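Local coordinates for carbon monoxide dehydrogenase (Thermococcus sp. AM4, PDB 6T7J), which catalyses the oxidation of carbon monoxide to carbon dioxide, passing the electrons on through iron-sulfur clusters, its cluster C lacking nickel in this structure, at residues E30-A35 with A328-A333; K112-G117 with Y122-V127; R170-A175 with G187-A192. One frame throughout, in Å; residues are numbered along the deposited sequence.

Contact 1 (E30-A35 with A328-A333); sequences EGIKTA and AIITGA
Ile32 and Ile330 both rest against Tyr355, a flat side chain beside this contact; between the two segments themselves no ring, amide or carboxylate plane takes part, and the meeting is of methyl groups. CD1 of Ile330 is the touching atom on one side. It reaches CG2 of Ile32 at 4.1 Å and CG2 of Thr34 at 4.2 Å, touching both branches at once. Ile32 and Ile330 run past each other in opposite directions, whereas Thr34 crosses Ile330 at about a right angle. The loop 30-35 joins helix 20-30, ended by a Schellman motif at Gly31, to helix 35-42, for which Thr34 is the N-cap; helix 325-330 lies in the crossover between strands 318-320 and 336-339 of a six-stranded parallel, Rossmann-like sheet. With chi1 at 80°, OG1 of Thr34 caps the N-H of Trp36, while CG2 faces Ile330. Polar ties flank this apolar patch. Lys26 NZ bonds to Ile330 O and pairs with Glu30 OE1, while Glu326 accepts a bond from Ala35 N. Within 328-333, Thr331 OG1 donates to Ala328 O at 2.7 Å, 24° off the carbonyl plane.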
ATOM      1  N   GLU A  30      38.218   9.469  -6.829  1.00 62.27           N
ATOM      2  CA  GLU A  30      37.517  10.039  -7.972  1.00 60.02           C
ATOM      3  C   GLU A  30      36.406  10.999  -7.569  1.00 56.55           C
ATOM      4  O   GLU A  30      35.822  11.648  -8.444  1.00 63.36           O
ATOM      5  CB  GLU A  30      36.932   8.925  -8.846  1.00 60.03           C
ATOM      6  CG  GLU A  30      37.816   8.526 -10.015  1.00 61.67           C
ATOM      7  CD  GLU A  30      37.588   7.092 -10.447  1.00 65.77           C
ATOM      8  OE1 GLU A  30      38.537   6.287 -10.360  1.00 65.78           O
ATOM      9  OE2 GLU A  30      36.458   6.772 -10.872  1.00 67.76           O
ATOM     10  N   GLY A  31      36.103  11.107  -6.277  1.00 53.89           N
ATOM     11  CA  GLY A  31      35.044  11.988  -5.831  1.00 55.74           C
ATOM     12  C   GLY A  31      33.650  11.470  -6.097  1.00 54.95           C
ATOM     13  O   GLY A  31      32.738  12.265  -6.346  1.00 56.11           O
ATOM     14  N   ILE A  32      33.458  10.155  -6.053  1.00 55.13           N
ATOM     15  CA  ILE A  32      32.176   9.522  -6.340  1.00 54.96           C
ATOM     16  C   ILE A  32      31.621   8.971  -5.034  1.00 53.75           C
ATOM     17  O   ILE A  32      32.273   8.156  -4.369  1.00 52.20           O
ATOM     18  CB  ILE A  32      32.317   8.415  -7.395  1.00 51.30           C
ATOM     19  CG1 ILE A  32      32.730   9.016  -8.740  1.00 54.75           C
ATOM     20  CG2 ILE A  32      31.019   7.638  -7.528  1.00 48.87           C
ATOM     21  CD1 ILE A  32      33.020   7.985  -9.809  1.00 51.45           C
ATOM     22  N   LYS A  33      30.419   9.413  -4.671  1.00 50.98           N
ATOM     23  CA  LYS A  33      29.792   8.979  -3.429  1.00 51.93           C
ATOM     24  C   LYS A  33      29.167   7.600  -3.600  1.00 49.88           C
ATOM     25  O   LYS A  33      28.494   7.332  -4.599  1.00 53.64           O
ATOM     26  CB  LYS A  33      28.726   9.981  -2.986  1.00 47.58           C
ATOM     27  CG  LYS A  33      29.242  11.391  -2.748  1.00 57.90           C
ATOM     28  CD  LYS A  33      28.232  12.216  -1.960  1.00 53.65           C
ATOM     29  CE  LYS A  33      28.550  13.700  -2.027  1.00 62.44           C
ATOM     30  NZ  LYS A  33      27.700  14.495  -1.100  1.00 55.92           N
ATOM     31  N   THR A  34      29.392   6.730  -2.624  1.00 48.62           N
ATOM     32  CA  THR A  34      28.733   5.435  -2.548  1.00 49.43           C
ATOM     33  C   THR A  34      27.668   5.474  -1.455  1.00 50.23           C
ATOM     34  O   THR A  34      27.446   6.500  -0.805  1.00 49.15           O
ATOM     35  CB  THR A  34      29.747   4.317  -2.290  1.00 51.73           C
ATOM     36  OG1 THR A  34      30.084   4.281  -0.898  1.00 48.20           O
ATOM     37  CG2 THR A  34      31.006   4.537  -3.113  1.00 49.11           C
ATOM     38  N   ALA A  35      27.003   4.333  -1.254  1.00 49.05           N
ATOM     39  CA  ALA A  35      25.976   4.254  -0.221  1.00 50.19           C
ATOM     40  C   ALA A  35      26.553   4.498   1.169  1.00 51.71           C
ATOM     41  O   ALA A  35      25.863   5.037   2.041  1.00 49.73           O
ATOM     42  CB  ALA A  35      25.277   2.894  -0.277  1.00 48.16           C
ATOM     43  N   ALA A 328      30.480  -1.853  -8.832  1.00 47.66           N
ATOM     44  CA  ALA A 328      30.695  -2.499 -10.122  1.00 49.02           C
ATOM     45  C   ALA A 328      30.930  -1.469 -11.217  1.00 50.70           C
ATOM     46  O   ALA A 328      31.741  -1.687 -12.124  1.00 50.75           O
ATOM     47  CB  ALA A 328      29.507  -3.398 -10.467  1.00 47.60           C
ATOM     48  N   ILE A 329      30.239  -0.330 -11.142  1.00 54.41           N
ATOM     49  CA  ILE A 329      30.464   0.732 -12.116  1.00 53.05           C
ATOM     50  C   ILE A 329      31.803   1.410 -11.863  1.00 49.31           C
ATOM     51  O   ILE A 329      32.425   1.942 -12.790  1.00 45.15           O
ATOM     52  CB  ILE A 329      29.299   1.739 -12.080  1.00 50.07           C
ATOM     53  CG1 ILE A 329      27.958   1.003 -12.137  1.00 46.65           C
ATOM     54  CG2 ILE A 329      29.410   2.741 -13.220  1.00 47.73           C
ATOM     55  CD1 ILE A 329      26.758   1.906 -11.938  1.00 50.72           C
ATOM     56  N   ILE A 330      32.278   1.395 -10.615  1.00 51.83           N
ATOM     57  CA  ILE A 330      33.531   2.067 -10.277  1.00 53.19           C
ATOM     58  C   ILE A 330      34.750   1.256 -10.691  1.00 58.17           C
ATOM     59  O   ILE A 330      35.871   1.780 -10.668  1.00 58.36           O
ATOM     60  CB  ILE A 330      33.492   2.406  -8.775  1.00 54.75           C
ATOM     61  CG1 ILE A 330      32.188   3.146  -8.466  1.00 54.83           C
ATOM     62  CG2 ILE A 330      34.674   3.271  -8.362  1.00 57.19           C
ATOM     63  CD1 ILE A 330      32.077   3.655  -7.060  1.00 46.52           C
ATOM     64  N   THR A 331      34.562  -0.005 -11.099  1.00 57.08           N
ATOM     65  CA  THR A 331      35.652  -0.731 -11.742  1.00 53.04           C
ATOM     66  C   THR A 331      36.068  -0.060 -13.044  1.00 57.45           C
ATOM     67  O   THR A 331      37.221  -0.190 -13.470  1.00 57.11           O
ATOM     68  CB  THR A 331      35.249  -2.182 -12.015  1.00 57.14           C
ATOM     69  OG1 THR A 331      34.206  -2.216 -12.999  1.00 50.64           O
ATOM     70  CG2 THR A 331      34.772  -2.861 -10.739  1.00 48.32           C
ATOM     71  N   GLY A 332      35.150   0.662 -13.683  1.00 51.98           N
ATOM     72  CA  GLY A 332      35.431   1.330 -14.936  1.00 54.42           C
ATOM     73  C   GLY A 332      35.308   0.463 -16.166  1.00 53.43           C
ATOM     74  O   GLY A 332      35.624   0.930 -17.266  1.00 57.10           O
ATOM     75  N   ALA A 333      34.848  -0.780 -16.023  1.00 53.08           N
ATOM     76  CA  ALA A 333      34.809  -1.726 -17.130  1.00 57.38           C
ATOM     77  C   ALA A 333      33.396  -2.169 -17.490  1.00 54.12           C
ATOM     78  O   ALA A 333      33.241  -3.103 -18.283  1.00 60.32           O
ATOM     79  CB  ALA A 333      35.667  -2.954 -16.806  1.00 50.99           C
TER

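Contact 2 (K112-G117 with Y122-V127); sequences KGVAEG and YKLTDV
Van der Waals packing joins the segments, and Val114 supplies it from the helix side with both methyls. CG2 presses on the CB of Tyr122 at 3.4 Å, a close approach, while CG1 lies 4.1 Å from the CG of Leu124. Val114 crosses Tyr122 at about a right angle but slides past Leu124 in the opposite direction. With CG1 anti to the backbone N (chi1 173°), one methyl meets the side chain of Tyr122 and the other that of Leu124. Between these apolar contacts sits a carbonyl: Tyr122 O is 3.5 Å from Val114 CG1 and 3.6 Å from Val114 CG2, so both methyls also pack against the Tyr122 carbonyl oxygen. No hydrogen bond crosses. The arrangement is a helix-loop-helix turn: the long helix 81-115 closes in a Schellman motif at Gly117, and the chain doubles back past the last helical turn before Asp126 N-caps helix 127-136. The polar groups are engaged away from this interface. The ring of Tyr122 leads away from Val114, its OH bonded to Ile272 O and the ring in a cation-pi contact with Lys276. Of the charged groups, Glu116 OE2 has a salt bridge to Arg118 and a long one, 3.7 Å, to Lys112 NZ. Helix 212-242 closes over the apolar group, with Leu241 against both Val114 and Tyr122 and Ile240 against Leu124.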
ATOM      1  N   LYS A 112       1.111 -17.113 -19.273  1.00 54.32           N
ATOM      2  CA  LYS A 112      -0.186 -17.200 -19.932  1.00 52.86           C
ATOM      3  C   LYS A 112      -0.063 -16.927 -21.424  1.00 53.96           C
ATOM      4  O   LYS A 112      -0.732 -17.577 -22.236  1.00 54.97           O
ATOM      5  CB  LYS A 112      -1.167 -16.223 -19.284  1.00 53.73           C
ATOM      6  CG  LYS A 112      -2.598 -16.359 -19.772  1.00 56.36           C
ATOM      7  CD  LYS A 112      -3.348 -15.044 -19.636  1.00 61.85           C
ATOM      8  CE  LYS A 112      -4.801 -15.185 -20.064  1.00 67.20           C
ATOM      9  NZ  LYS A 112      -5.457 -13.858 -20.246  1.00 70.23           N
ATOM     10  N   GLY A 113       0.783 -15.968 -21.806  1.00 54.74           N
ATOM     11  CA  GLY A 113       1.026 -15.739 -23.219  1.00 54.54           C
ATOM     12  C   GLY A 113       1.628 -16.945 -23.913  1.00 60.92           C
ATOM     13  O   GLY A 113       1.339 -17.201 -25.085  1.00 61.65           O
ATOM     14  N   VAL A 114       2.470 -17.699 -23.204  1.00 57.20           N
ATOM     15  CA  VAL A 114       3.019 -18.921 -23.788  1.00 55.67           C
ATOM     16  C   VAL A 114       1.965 -20.026 -23.834  1.00 54.51           C
ATOM     17  O   VAL A 114       1.946 -20.838 -24.767  1.00 51.33           O
ATOM     18  CB  VAL A 114       4.275 -19.360 -23.013  1.00 54.05           C
ATOM     19  CG1 VAL A 114       4.765 -20.720 -23.492  1.00 54.92           C
ATOM     20  CG2 VAL A 114       5.357 -18.325 -23.182  1.00 52.95           C
ATOM     21  N   ALA A 115       1.069 -20.072 -22.844  1.00 58.15           N
ATOM     22  CA  ALA A 115       0.007 -21.072 -22.860  1.00 54.35           C
ATOM     23  C   ALA A 115      -0.948 -20.862 -24.030  1.00 61.25           C
ATOM     24  O   ALA A 115      -1.505 -21.832 -24.559  1.00 57.43           O
ATOM     25  CB  ALA A 115      -0.761 -21.045 -21.538  1.00 51.31           C
ATOM     26  N   GLU A 116      -1.156 -19.612 -24.442  1.00 59.75           N
ATOM     27  CA  GLU A 116      -2.010 -19.293 -25.579  1.00 60.09           C
ATOM     28  C   GLU A 116      -1.265 -19.322 -26.907  1.00 61.97           C
ATOM     29  O   GLU A 116      -1.881 -19.089 -27.952  1.00 59.98           O
ATOM     30  CB  GLU A 116      -2.655 -17.915 -25.387  1.00 63.26           C
ATOM     31  CG  GLU A 116      -3.491 -17.778 -24.121  1.00 59.83           C
ATOM     32  CD  GLU A 116      -4.237 -16.456 -24.057  1.00 64.99           C
ATOM     33  OE1 GLU A 116      -5.103 -16.216 -24.925  1.00 69.17           O
ATOM     34  OE2 GLU A 116      -3.956 -15.654 -23.144  1.00 65.63           O
ATOM     35  N   GLY A 117       0.038 -19.597 -26.894  1.00 54.87           N
ATOM     36  CA  GLY A 117       0.812 -19.625 -28.118  1.00 55.25           C
ATOM     37  C   GLY A 117       1.187 -18.266 -28.664  1.00 53.86           C
ATOM     38  O   GLY A 117       1.336 -18.118 -29.881  1.00 57.73           O
ATOM     39  N   TYR A 122       9.394 -17.969 -25.677  1.00 62.27           N
ATOM     40  CA  TYR A 122       9.426 -18.630 -24.382  1.00 62.14           C
ATOM     41  C   TYR A 122       8.745 -19.987 -24.486  1.00 64.99           C
ATOM     42  O   TYR A 122       7.725 -20.133 -25.168  1.00 66.76           O
ATOM     43  CB  TYR A 122       8.754 -17.773 -23.306  1.00 57.11           C
ATOM     44  CG  TYR A 122       9.458 -16.460 -23.053  1.00 57.49           C
ATOM     45  CD1 TYR A 122      10.459 -16.365 -22.095  1.00 54.99           C
ATOM     46  CD2 TYR A 122       9.130 -15.321 -23.775  1.00 54.23           C
ATOM     47  CE1 TYR A 122      11.112 -15.171 -21.861  1.00 56.38           C
ATOM     48  CE2 TYR A 122       9.777 -14.121 -23.548  1.00 57.53           C
ATOM     49  CZ  TYR A 122      10.767 -14.052 -22.589  1.00 57.08           C
ATOM     50  OH  TYR A 122      11.418 -12.862 -22.354  1.00 55.84           O
ATOM     51  N   LYS A 123       9.317 -20.973 -23.804  1.00 64.49           N
ATOM     52  CA  LYS A 123       8.903 -22.363 -23.885  1.00 55.90           C
ATOM     53  C   LYS A 123       8.235 -22.798 -22.589  1.00 57.49           C
ATOM     54  O   LYS A 123       8.286 -22.113 -21.564  1.00 55.93           O
ATOM     55  CB  LYS A 123      10.108 -23.273 -24.169  1.00 59.84           C
ATOM     56  CG  LYS A 123      10.617 -23.247 -25.601  1.00 62.68           C
ATOM     57  CD  LYS A 123      11.881 -22.408 -25.734  1.00 71.95           C
ATOM     58  CE  LYS A 123      11.852 -21.567 -27.003  1.00 72.00           C
ATOM     59  NZ  LYS A 123      12.999 -20.617 -27.062  1.00 65.59           N
ATOM     60  N   LEU A 124       7.591 -23.959 -22.652  1.00 60.51           N
ATOM     61  CA  LEU A 124       7.255 -24.743 -21.469  1.00 49.91           C
ATOM     62  C   LEU A 124       8.326 -25.823 -21.377  1.00 52.36           C
ATOM     63  O   LEU A 124       8.236 -26.856 -22.044  1.00 56.85           O
ATOM     64  CB  LEU A 124       5.854 -25.333 -21.569  1.00 51.53           C
ATOM     65  CG  LEU A 124       4.679 -24.353 -21.572  1.00 56.14           C
ATOM     66  CD1 LEU A 124       3.370 -25.096 -21.796  1.00 53.97           C
ATOM     67  CD2 LEU A 124       4.636 -23.564 -20.273  1.00 48.29           C
ATOM     68  N   THR A 125       9.358 -25.572 -20.571  1.00 51.30           N
ATOM     69  CA  THR A 125      10.509 -26.466 -20.531  1.00 57.15           C
ATOM     70  C   THR A 125      10.391 -27.548 -19.468  1.00 58.15           C
ATOM     71  O   THR A 125      10.913 -28.652 -19.662  1.00 65.08           O
ATOM     72  CB  THR A 125      11.796 -25.669 -20.301  1.00 57.41           C
ATOM     73  OG1 THR A 125      11.802 -25.142 -18.969  1.00 66.24           O
ATOM     74  CG2 THR A 125      11.897 -24.524 -21.294  1.00 57.63           C
ATOM     75  N   ASP A 126       9.728 -27.265 -18.352  1.00 56.22           N
ATOM     76  CA  ASP A 126       9.517 -28.245 -17.291  1.00 54.42           C
ATOM     77  C   ASP A 126       8.038 -28.623 -17.297  1.00 55.23           C
ATOM     78  O   ASP A 126       7.232 -28.096 -16.527  1.00 52.59           O
ATOM     79  CB  ASP A 126       9.963 -27.697 -15.929  1.00 54.90           C
ATOM     80  CG  ASP A 126      10.262 -28.799 -14.928  1.00 61.69           C
ATOM     81  OD1 ASP A 126       9.553 -29.832 -14.942  1.00 56.04           O
ATOM     82  OD2 ASP A 126      11.208 -28.631 -14.127  1.00 56.22           O
ATOM     83  N   VAL A 127       7.687 -29.552 -18.188  1.00 48.85           N
ATOM     84  CA  VAL A 127       6.305 -30.012 -18.277  1.00 52.05           C
ATOM     85  C   VAL A 127       5.935 -30.840 -17.054  1.00 58.32           C
ATOM     86  O   VAL A 127       4.764 -30.883 -16.652  1.00 54.12           O
ATOM     87  CB  VAL A 127       6.100 -30.796 -19.587  1.00 56.60           C
ATOM     88  CG1 VAL A 127       4.641 -31.172 -19.767  1.00 58.26           C
ATOM     89  CG2 VAL A 127       6.591 -29.973 -20.771  1.00 55.24           C
TER

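Contact 3 (R170-A175 with G187-A192); sequences RMLALA and GVLPRA
Leu172 reaches across to Leu189 and Pro190, and its side chain can be followed outward from the short 3-10 segment 170-174. CB leaves the backbone toward the loop 187-192. CG comes next, beside the backbone N and anti to the carbonyl carbon; like CB, it meets no side-chain atom of that loop and serves to carry the branch across. From CG, chi2 at -170° sets CD1 anti to CA and carries it outward. CD1 then touches two neighbours at once: CD2 of Leu189 at 3.7 Å and CD of Pro190 at 3.8 Å, with CG of the same proline ring a little farther, 4.1 Å from CD1. CD2, the other branch of Leu172, makes none of these close contacts with the loop. Pro190 thus meets CD1 with the CD-CG side of its ring, while Leu189 is crossed obliquely. The bond from CA to CB in Leu189 does not aim at Leu172; the end of its side chain comes nearer and brings CD2 into place. No hydrogen bond links the segments. On the Leu172 side it is CD1 that does the touching. The 3-10 turn that presents Leu172 is held by Ala173 N to Arg170 O, 2.9 Å, and by Ala175 N to Leu172 O, also 2.9 Å. Its first two N-H groups, those of Arg170 and Met171, are taken by the carboxylate of Glu160. Helix 177-186 connects the segments and ends in a Schellman motif at Gly187; its Trp183 packs on Leu189. Leu172 also touches Trp228 of helix 212-242, and Met171 packs on Leu157 of helix 146-162, which places the contact among three helices, with helix 193-203 starting just beyond Ala192.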
ATOM      1  N   ARG A 170      -5.526 -20.487  -3.557  1.00 48.77           N
ATOM      2  CA  ARG A 170      -5.401 -21.836  -4.099  1.00 48.65           C
ATOM      3  C   ARG A 170      -4.015 -22.416  -3.840  1.00 47.97           C
ATOM      4  O   ARG A 170      -3.885 -23.592  -3.480  1.00 50.50           O
ATOM      5  CB  ARG A 170      -5.706 -21.832  -5.596  1.00 44.82           C
ATOM      6  CG  ARG A 170      -7.082 -21.291  -5.942  1.00 56.85           C
ATOM      7  CD  ARG A 170      -8.171 -22.305  -5.634  1.00 57.96           C
ATOM      8  NE  ARG A 170      -7.958 -23.561  -6.345  1.00 62.10           N
ATOM      9  CZ  ARG A 170      -8.506 -23.857  -7.518  1.00 56.52           C
ATOM     10  NH1 ARG A 170      -8.255 -25.025  -8.092  1.00 55.30           N
ATOM     11  NH2 ARG A 170      -9.305 -22.985  -8.119  1.00 55.02           N
ATOM     12  N   MET A 171      -2.967 -21.601  -4.001  1.00 46.79           N
ATOM     13  CA  MET A 171      -1.602 -22.097  -3.846  1.00 48.75           C
ATOM     14  C   MET A 171      -1.331 -22.644  -2.448  1.00 52.84           C
ATOM     15  O   MET A 171      -0.354 -23.380  -2.262  1.00 51.54           O
ATOM     16  CB  MET A 171      -0.600 -20.990  -4.178  1.00 46.03           C
ATOM     17  CG  MET A 171      -0.545 -20.625  -5.653  1.00 52.05           C
ATOM     18  SD  MET A 171       0.135 -21.941  -6.680  1.00 48.36           S
ATOM     19  CE  MET A 171       1.888 -21.663  -6.459  1.00 46.39           C
ATOM     20  N   LEU A 172      -2.180 -22.318  -1.469  1.00 48.09           N
ATOM     21  CA  LEU A 172      -2.053 -22.901  -0.137  1.00 54.28           C
ATOM     22  C   LEU A 172      -2.157 -24.420  -0.153  1.00 53.95           C
ATOM     23  O   LEU A 172      -1.810 -25.056   0.849  1.00 55.10           O
ATOM     24  CB  LEU A 172      -3.115 -22.320   0.800  1.00 47.55           C
ATOM     25  CG  LEU A 172      -2.943 -20.852   1.195  1.00 52.41           C
ATOM     26  CD1 LEU A 172      -3.905 -20.482   2.310  1.00 49.46           C
ATOM     27  CD2 LEU A 172      -1.509 -20.568   1.605  1.00 43.51           C
ATOM     28  N   ALA A 173      -2.616 -25.014  -1.258  1.00 48.07           N
ATOM     29  CA  ALA A 173      -2.581 -26.466  -1.389  1.00 54.21           C
ATOM     30  C   ALA A 173      -1.166 -27.022  -1.279  1.00 49.93           C
ATOM     31  O   ALA A 173      -1.002 -28.228  -1.070  1.00 54.48           O
ATOM     32  CB  ALA A 173      -3.212 -26.888  -2.718  1.00 44.11           C
ATOM     33  N   LEU A 174      -0.142 -26.177  -1.415  1.00 52.57           N
ATOM     34  CA  LEU A 174       1.234 -26.619  -1.231  1.00 54.60           C
ATOM     35  C   LEU A 174       1.669 -26.625   0.229  1.00 52.61           C
ATOM     36  O   LEU A 174       2.733 -27.171   0.537  1.00 49.67           O
ATOM     37  CB  LEU A 174       2.184 -25.733  -2.042  1.00 47.62           C
ATOM     38  CG  LEU A 174       2.141 -25.904  -3.562  1.00 49.98           C
ATOM     39  CD1 LEU A 174       2.493 -24.602  -4.258  1.00 47.06           C
ATOM     40  CD2 LEU A 174       3.079 -27.012  -4.001  1.00 49.34           C
ATOM     41  N   ALA A 175       0.882 -26.037   1.129  1.00 54.00           N
ATOM     42  CA  ALA A 175       1.235 -25.971   2.541  1.00 53.98           C
ATOM     43  C   ALA A 175       0.648 -27.162   3.296  1.00 58.06           C
ATOM     44  O   ALA A 175      -0.466 -27.599   2.992  1.00 58.14           O
ATOM     45  CB  ALA A 175       0.730 -24.673   3.163  1.00 57.44           C
ATOM     46  N   GLY A 187      -6.950 -17.367  12.079  1.00 50.75           N
ATOM     47  CA  GLY A 187      -7.721 -16.515  11.194  1.00 48.44           C
ATOM     48  C   GLY A 187      -6.885 -15.661  10.267  1.00 50.70           C
ATOM     49  O   GLY A 187      -7.283 -14.536   9.946  1.00 51.48           O
ATOM     50  N   VAL A 188      -5.737 -16.167   9.821  1.00 46.42           N
ATOM     51  CA  VAL A 188      -4.813 -15.407   8.990  1.00 44.97           C
ATOM     52  C   VAL A 188      -4.675 -16.018   7.596  1.00 48.42           C
ATOM     53  O   VAL A 188      -3.725 -15.716   6.877  1.00 46.24           O
ATOM     54  CB  VAL A 188      -3.439 -15.274   9.674  1.00 45.97           C
ATOM     55  CG1 VAL A 188      -3.577 -14.588  11.026  1.00 45.05           C
ATOM     56  CG2 VAL A 188      -2.787 -16.641   9.827  1.00 45.87           C
ATOM     57  N   LEU A 189      -5.607 -16.878   7.204  1.00 44.10           N
ATOM     58  CA  LEU A 189      -5.554 -17.490   5.884  1.00 43.41           C
ATOM     59  C   LEU A 189      -5.722 -16.418   4.813  1.00 45.35           C
ATOM     60  O   LEU A 189      -6.737 -15.702   4.817  1.00 42.82           O
ATOM     61  CB  LEU A 189      -6.634 -18.559   5.737  1.00 42.64           C
ATOM     62  CG  LEU A 189      -6.349 -19.908   6.403  1.00 48.77           C
ATOM     63  CD1 LEU A 189      -7.576 -20.803   6.361  1.00 43.55           C
ATOM     64  CD2 LEU A 189      -5.161 -20.592   5.749  1.00 48.37           C
ATOM     65  N   PRO A 190      -4.769 -16.258   3.899  1.00 43.23           N
ATOM     66  CA  PRO A 190      -4.905 -15.233   2.861  1.00 40.82           C
ATOM     67  C   PRO A 190      -5.907 -15.643   1.795  1.00 43.15           C
ATOM     68  O   PRO A 190      -6.038 -16.819   1.448  1.00 47.97           O
ATOM     69  CB  PRO A 190      -3.490 -15.126   2.284  1.00 41.77           C
ATOM     70  CG  PRO A 190      -2.896 -16.474   2.514  1.00 45.12           C
ATOM     71  CD  PRO A 190      -3.495 -16.995   3.796  1.00 45.87           C
ATOM     72  N   ARG A 191      -6.614 -14.645   1.266  1.00 45.97           N
ATOM     73  CA  ARG A 191      -7.697 -14.860   0.313  1.00 43.10           C
ATOM     74  C   ARG A 191      -7.333 -14.454  -1.107  1.00 45.21           C
ATOM     75  O   ARG A 191      -7.491 -15.249  -2.038  1.00 51.52           O
ATOM     76  CB  ARG A 191      -8.945 -14.098   0.779  1.00 46.33           C
ATOM     77  CG  ARG A 191      -9.352 -14.418   2.211  1.00 45.75           C
ATOM     78  CD  ARG A 191     -10.056 -13.245   2.872  1.00 47.17           C
ATOM     79  NE  ARG A 191      -9.161 -12.110   3.064  1.00 45.32           N
ATOM     80  CZ  ARG A 191      -9.497 -10.989   3.694  1.00 46.06           C
ATOM     81  NH1 ARG A 191      -8.615 -10.007   3.818  1.00 47.51           N
ATOM     82  NH2 ARG A 191     -10.715 -10.847   4.198  1.00 48.70           N
ATOM     83  N   ALA A 192      -6.857 -13.226  -1.301  1.00 46.43           N
ATOM     84  CA  ALA A 192      -6.358 -12.773  -2.593  1.00 45.07           C
ATOM     85  C   ALA A 192      -5.258 -11.755  -2.334  1.00 42.76           C
ATOM     86  O   ALA A 192      -5.426 -10.865  -1.495  1.00 46.40           O
ATOM     87  CB  ALA A 192      -7.476 -12.164  -3.447  1.00 47.64           C
TER

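In the fold
Contact 1 closes a loop of nearly half the chain: this loop, from 30-35 to 328-333, contains contacts 2 and 3, which follow one another in series. Contacts 2 and 3 lie 25 Å apart between centres, with nearest atoms about 13 Å apart, and share helices 146-162 and 212-242, against which both pack in the helical part of the protein. Contact 1 is 41 Å from contact 2 and 45 Å from contact 3, centre to centre, on the opposite side of the chain's centre from contact 3. It ties the N-terminal region to a parallel-sheet domain, whereas the other two join segments close in sequence.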